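Local structure of mandelate racemase/muconate lactonizing enzyme family protein (2QDE) at residues Glu60-Phe73 and Met93-Val107. The protein belongs to the enolase superfamily, pairing an alpha+beta capping domain with a TIM-barrel-type domain whose metal site holds a barium ion in this model. Residues are numbered along the deposited sequence; the frame is centred on the assembly and turned at random.
Sequences ETQDSITSMICDFF and MDILTRDNNQAKATV
F73 against M93 and E60 against the first turn of helix 101-119 hold the two ends of this contact, one by packing and the other by polar bonds. F73 is a knob in a hole formed by M93, A103, K104 and V107. M93 lays its sulfur across one ring face, SD standing 3.7 Å from the ring centroid and only 8° off the normal, a Met-aromatic contact, with the chain nearly extended about CB-CG (chi2 -163°), which carries SD over the ring. M68 CG lies over the opposite face, nearer the rim, while L96 CD2 and A103 CB meet the ring edge. M68 SD also points at T97 OG1, tip to tip at 3.2 Å; that buried hydroxyl oxygen has no hydrogen-bonding partner in the model.

E60 receives the start of helix 101-119. Its OE2 accepts from Q102 N at 2.7 Å and its OE1 from A103 N at 3.0 Å, both on the syn side, so two bonds fix the carboxylate's rotation where the helix dipole would probably favour negative charge. R58 adds a salt bridge to OE2. Between these ends, I65 CG2 rests 3.9 Å from A103 CB.

The short axes of helices 62-73 and 101-107 cross at -57°, 9.1 Å apart. Both helices lie against the antiparallel sheet, I65 touching V34 and I69 V8 from one, T106 touching L36 from the other, and a second subunit reaches N100 through the backbone of its G59.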
loop_
_atom_site.group_PDB
_atom_site.type_symbol
_atom_site.label_atom_id
_atom_site.label_comp_id
_atom_site.label_asym_id
_atom_site.label_seq_id
_atom_site.Cartn_x
_atom_site.Cartn_y
_atom_site.Cartn_z
ATOM N N GLU A 60 2.052 17.185 32.228
ATOM C CA GLU A 60 1.133 17.843 33.151
ATOM C C GLU A 60 1.796 18.131 34.497
ATOM O O GLU A 60 2.720 17.433 34.915
ATOM C CB GLU A 60 -0.131 16.992 33.325
ATOM C CG GLU A 60 -0.942 16.902 32.027
ATOM C CD GLU A 60 -2.142 15.973 32.122
ATOM O OE1 GLU A 60 -3.097 16.295 32.864
ATOM O OE2 GLU A 60 -2.123 14.920 31.444
ATOM N N THR A 61 1.328 19.179 35.163
ATOM C CA THR A 61 1.883 19.579 36.446
ATOM C C THR A 61 0.781 19.709 37.480
ATOM O O THR A 61 -0.398 19.617 37.155
ATOM C CB THR A 61 2.580 20.952 36.355
ATOM O OG1 THR A 61 1.613 21.949 35.986
ATOM C CG2 THR A 61 3.707 20.918 35.320
ATOM N N GLN A 62 1.178 19.929 38.728
ATOM C CA GLN A 62 0.211 20.096 39.798
ATOM C C GLN A 62 -0.754 21.197 39.410
ATOM O O GLN A 62 -1.962 21.019 39.494
ATOM C CB GLN A 62 0.901 20.477 41.100
ATOM C CG GLN A 62 1.675 19.365 41.755
ATOM C CD GLN A 62 2.231 19.807 43.087
ATOM O OE1 GLN A 62 2.898 20.844 43.172
ATOM N NE2 GLN A 62 1.960 19.036 44.136
ATOM N N ASP A 63 -0.208 22.333 38.974
ATOM C CA ASP A 63 -1.039 23.467 38.584
ATOM C C ASP A 63 -1.889 23.186 37.342
ATOM O O ASP A 63 -3.034 23.634 37.269
ATOM C CB ASP A 63 -0.173 24.728 38.406
ATOM C CG ASP A 63 0.389 25.246 39.742
ATOM O OD1 ASP A 63 -0.063 24.764 40.806
ATOM O OD2 ASP A 63 1.275 26.137 39.736
ATOM N N SER A 64 -1.348 22.431 36.380
ATOM C CA SER A 64 -2.096 22.064 35.169
ATOM C C SER A 64 -3.377 21.361 35.566
ATOM O O SER A 64 -4.476 21.755 35.196
ATOM C CB SER A 64 -1.317 21.070 34.299
ATOM O OG SER A 64 -0.203 21.674 33.707
ATOM N N ILE A 65 -3.203 20.278 36.307
ATOM C CA ILE A 65 -4.313 19.464 36.757
ATOM C C ILE A 65 -5.293 20.252 37.623
ATOM O O ILE A 65 -6.509 20.162 37.442
ATOM C CB ILE A 65 -3.782 18.244 37.531
ATOM C CG1 ILE A 65 -2.870 17.423 36.609
ATOM C CG2 ILE A 65 -4.944 17.402 38.054
ATOM C CD1 ILE A 65 -2.055 16.355 37.319
ATOM N N THR A 66 -4.760 21.038 38.552
ATOM C CA THR A 66 -5.610 21.812 39.436
ATOM C C THR A 66 -6.470 22.805 38.673
ATOM O O THR A 66 -7.666 22.926 38.934
ATOM C CB THR A 66 -4.776 22.559 40.499
ATOM O OG1 THR A 66 -4.112 21.603 41.338
ATOM C CG2 THR A 66 -5.679 23.443 41.361
ATOM N N SER A 67 -5.874 23.508 37.719
ATOM C CA SER A 67 -6.631 24.484 36.957
ATOM C C SER A 67 -7.656 23.835 36.035
ATOM O O SER A 67 -8.819 24.240 36.011
ATOM C CB SER A 67 -5.697 25.369 36.138
ATOM O OG SER A 67 -6.448 26.344 35.443
ATOM N N MET A 68 -7.245 22.823 35.277
ATOM C CA MET A 68 -8.197 22.199 34.370
ATOM C C MET A 68 -9.381 21.614 35.130
ATOM O O MET A 68 -10.523 21.766 34.710
ATOM C CB MET A 68 -7.530 21.115 33.519
ATOM C CG MET A 68 -8.411 20.643 32.357
ATOM S SD MET A 68 -8.968 22.000 31.288
ATOM C CE MET A 68 -7.457 22.536 30.619
ATOM N N ILE A 69 -9.118 20.962 36.254
ATOM C CA ILE A 69 -10.199 20.373 37.036
ATOM C C ILE A 69 -11.082 21.437 37.697
ATOM O O ILE A 69 -12.306 21.370 37.622
ATOM C CB ILE A 69 -9.653 19.432 38.137
ATOM C CG1 ILE A 69 -9.018 18.192 37.500
ATOM C CG2 ILE A 69 -10.777 19.014 39.081
ATOM C CD1 ILE A 69 -8.501 17.182 38.505
ATOM N N CYS A 70 -10.457 22.419 38.333
ATOM C CA CYS A 70 -11.209 23.461 39.025
ATOM C C CYS A 70 -11.811 24.566 38.168
ATOM O O CYS A 70 -12.959 24.961 38.387
ATOM C CB CYS A 70 -10.337 24.068 40.119
ATOM S SG CYS A 70 -9.970 22.884 41.431
ATOM N N ASP A 71 -11.059 25.056 37.191
ATOM C CA ASP A 71 -11.545 26.134 36.334
ATOM C C ASP A 71 -12.410 25.686 35.167
ATOM O O ASP A 71 -13.127 26.499 34.581
ATOM C CB ASP A 71 -10.368 26.950 35.785
ATOM C CG ASP A 71 -9.645 27.736 36.863
ATOM O OD1 ASP A 71 -10.323 28.461 37.619
ATOM O OD2 ASP A 71 -8.404 27.640 36.949
ATOM N N PHE A 72 -12.349 24.400 34.829
ATOM C CA PHE A 72 -13.113 23.880 33.704
ATOM C C PHE A 72 -13.998 22.674 33.997
ATOM O O PHE A 72 -15.224 22.772 33.921
ATOM C CB PHE A 72 -12.160 23.549 32.555
ATOM C CG PHE A 72 -11.520 24.758 31.947
ATOM C CD1 PHE A 72 -12.163 25.462 30.929
ATOM C CD2 PHE A 72 -10.299 25.228 32.424
ATOM C CE1 PHE A 72 -11.597 26.620 30.394
ATOM C CE2 PHE A 72 -9.725 26.385 31.895
ATOM C CZ PHE A 72 -10.375 27.081 30.878
ATOM N N PHE A 73 -13.392 21.537 34.319
ATOM C CA PHE A 73 -14.190 20.348 34.580
ATOM C C PHE A 73 -15.250 20.571 35.661
ATOM O O PHE A 73 -16.411 20.198 35.477
ATOM C CB PHE A 73 -13.294 19.163 34.963
ATOM C CG PHE A 73 -12.364 18.714 33.858
ATOM C CD1 PHE A 73 -12.696 18.917 32.513
ATOM C CD2 PHE A 73 -11.162 18.068 34.163
ATOM C CE1 PHE A 73 -11.843 18.482 31.484
ATOM C CE2 PHE A 73 -10.304 17.627 33.138
ATOM C CZ PHE A 73 -10.652 17.839 31.799
ATOM N N MET A 93 -15.712 15.715 29.093
ATOM C CA MET A 93 -14.358 16.185 29.378
ATOM C C MET A 93 -13.501 16.164 28.099
ATOM O O MET A 93 -12.709 17.081 27.862
ATOM C CB MET A 93 -13.689 15.337 30.476
ATOM C CG MET A 93 -14.240 15.552 31.894
ATOM S SD MET A 93 -13.155 14.954 33.247
ATOM C CE MET A 93 -13.310 13.188 33.030
ATOM N N ASP A 94 -13.670 15.125 27.278
ATOM C CA ASP A 94 -12.912 15.001 26.031
ATOM C C ASP A 94 -13.301 16.042 24.977
ATOM O O ASP A 94 -12.462 16.491 24.195
ATOM C CB ASP A 94 -13.066 13.597 25.439
ATOM C CG ASP A 94 -12.155 12.572 26.108
ATOM O OD1 ASP A 94 -11.120 12.974 26.694
ATOM O OD2 ASP A 94 -12.468 11.361 26.032
ATOM N N ILE A 95 -14.570 16.426 24.942
ATOM C CA ILE A 95 -14.999 17.431 23.980
ATOM C C ILE A 95 -14.524 18.798 24.466
ATOM O O ILE A 95 -14.103 19.647 23.676
ATOM C CB ILE A 95 -16.530 17.459 23.840
ATOM C CG1 ILE A 95 -17.023 16.124 23.271
ATOM C CG2 ILE A 95 -16.956 18.613 22.930
ATOM C CD1 ILE A 95 -16.541 15.845 21.866
ATOM N N LEU A 96 -14.576 18.995 25.777
ATOM C CA LEU A 96 -14.179 20.264 26.377
ATOM C C LEU A 96 -12.679 20.533 26.376
ATOM O O LEU A 96 -12.255 21.665 26.172
ATOM C CB LEU A 96 -14.683 20.337 27.822
ATOM C CG LEU A 96 -14.306 21.561 28.664
ATOM C CD1 LEU A 96 -14.973 22.812 28.097
ATOM C CD2 LEU A 96 -14.745 21.337 30.108
ATOM N N THR A 97 -11.884 19.489 26.594
ATOM C CA THR A 97 -10.441 19.653 26.684
ATOM C C THR A 97 -9.565 18.714 25.854
ATOM O O THR A 97 -9.784 17.499 25.816
ATOM C CB THR A 97 -9.992 19.520 28.153
ATOM O OG1 THR A 97 -10.639 20.523 28.945
ATOM C CG2 THR A 97 -8.484 19.683 28.275
ATOM N N ARG A 98 -8.558 19.306 25.219
ATOM C CA ARG A 98 -7.579 18.585 24.412
ATOM C C ARG A 98 -6.513 18.091 25.397
ATOM O O ARG A 98 -6.152 18.815 26.334
ATOM C CB ARG A 98 -6.933 19.544 23.410
ATOM C CG ARG A 98 -5.970 18.902 22.425
ATOM C CD ARG A 98 -5.025 19.946 21.852
ATOM N NE ARG A 98 -4.856 19.809 20.406
ATOM C CZ ARG A 98 -4.346 18.737 19.805
ATOM N NH1 ARG A 98 -3.942 17.695 20.523
ATOM N NH2 ARG A 98 -4.253 18.706 18.483
ATOM N N ASP A 99 -6.006 16.879 25.183
ATOM C CA ASP A 99 -4.980 16.299 26.055
ATOM C C ASP A 99 -5.385 16.322 27.539
ATOM O O ASP A 99 -6.536 16.053 27.866
ATOM C CB ASP A 99 -3.638 17.022 25.859
ATOM C CG ASP A 99 -3.129 16.939 24.427
ATOM O OD1 ASP A 99 -3.168 15.838 23.842
ATOM O OD2 ASP A 99 -2.680 17.967 23.885
ATOM N N ASN A 100 -4.441 16.621 28.432
ATOM C CA ASN A 100 -4.728 16.659 29.874
ATOM C C ASN A 100 -5.209 15.306 30.387
ATOM O O ASN A 100 -6.036 15.232 31.295
ATOM C CB ASN A 100 -5.798 17.715 30.180
ATOM C CG ASN A 100 -5.269 19.122 30.068
ATOM O OD1 ASN A 100 -4.748 19.684 31.033
ATOM N ND2 ASN A 100 -5.380 19.699 28.877
ATOM N N ASN A 101 -4.672 14.241 29.805
ATOM C CA ASN A 101 -5.049 12.882 30.170
ATOM C C ASN A 101 -4.951 12.563 31.660
ATOM O O ASN A 101 -5.833 11.899 32.200
ATOM C CB ASN A 101 -4.203 11.881 29.378
ATOM C CG ASN A 101 -4.407 12.009 27.882
ATOM O OD1 ASN A 101 -4.388 13.114 27.336
ATOM N ND2 ASN A 101 -4.600 10.882 27.209
ATOM N N GLN A 102 -3.895 13.028 32.326
ATOM C CA GLN A 102 -3.735 12.736 33.752
ATOM C C GLN A 102 -4.802 13.418 34.609
ATOM O O GLN A 102 -5.277 12.842 35.591
ATOM C CB GLN A 102 -2.339 13.140 34.222
ATOM C CG GLN A 102 -2.066 12.876 35.699
ATOM C CD GLN A 102 -0.592 12.990 36.042
ATOM O OE1 GLN A 102 0.144 13.726 35.395
ATOM N NE2 GLN A 102 -0.157 12.268 37.071
ATOM N N ALA A 103 -5.171 14.639 34.231
ATOM C CA ALA A 103 -6.200 15.391 34.946
ATOM C C ALA A 103 -7.537 14.673 34.760
ATOM O O ALA A 103 -8.297 14.498 35.714
ATOM C CB ALA A 103 -6.283 16.809 34.404
ATOM N N LYS A 104 -7.812 14.259 33.526
ATOM C CA LYS A 104 -9.050 13.547 33.217
ATOM C C LYS A 104 -9.080 12.219 33.972
ATOM O O LYS A 104 -10.110 11.831 34.528
ATOM C CB LYS A 104 -9.158 13.270 31.714
ATOM C CG LYS A 104 -9.334 14.502 30.838
ATOM C CD LYS A 104 -9.221 14.127 29.358
ATOM C CE LYS A 104 -9.506 15.309 28.449
ATOM N NZ LYS A 104 -9.185 15.017 27.026
ATOM N N ALA A 105 -7.944 11.529 33.992
ATOM C CA ALA A 105 -7.844 10.245 34.674
ATOM C C ALA A 105 -8.173 10.398 36.156
ATOM O O ALA A 105 -8.889 9.586 36.731
ATOM C CB ALA A 105 -6.445 9.672 34.513
ATOM N N THR A 106 -7.639 11.448 36.766
ATOM C CA THR A 106 -7.870 11.709 38.176
ATOM C C THR A 106 -9.358 11.853 38.485
ATOM O O THR A 106 -9.848 11.328 39.491
ATOM C CB THR A 106 -7.123 12.969 38.608
ATOM O OG1 THR A 106 -5.723 12.780 38.371
ATOM C CG2 THR A 106 -7.341 13.243 40.090
ATOM N N VAL A 107 -10.074 12.562 37.620
ATOM C CA VAL A 107 -11.507 12.752 37.790
ATOM C C VAL A 107 -12.207 11.394 37.684
ATOM O O VAL A 107 -13.052 11.045 38.506
ATOM C CB VAL A 107 -12.065 13.700 36.702
ATOM C CG1 VAL A 107 -13.592 13.722 36.751
ATOM C CG2 VAL A 107 -11.507 15.099 36.905
HETATM O O HOH W 1 2.565 14.727 34.490
HETATM O O HOH W 2 -3.398 18.896 33.550
#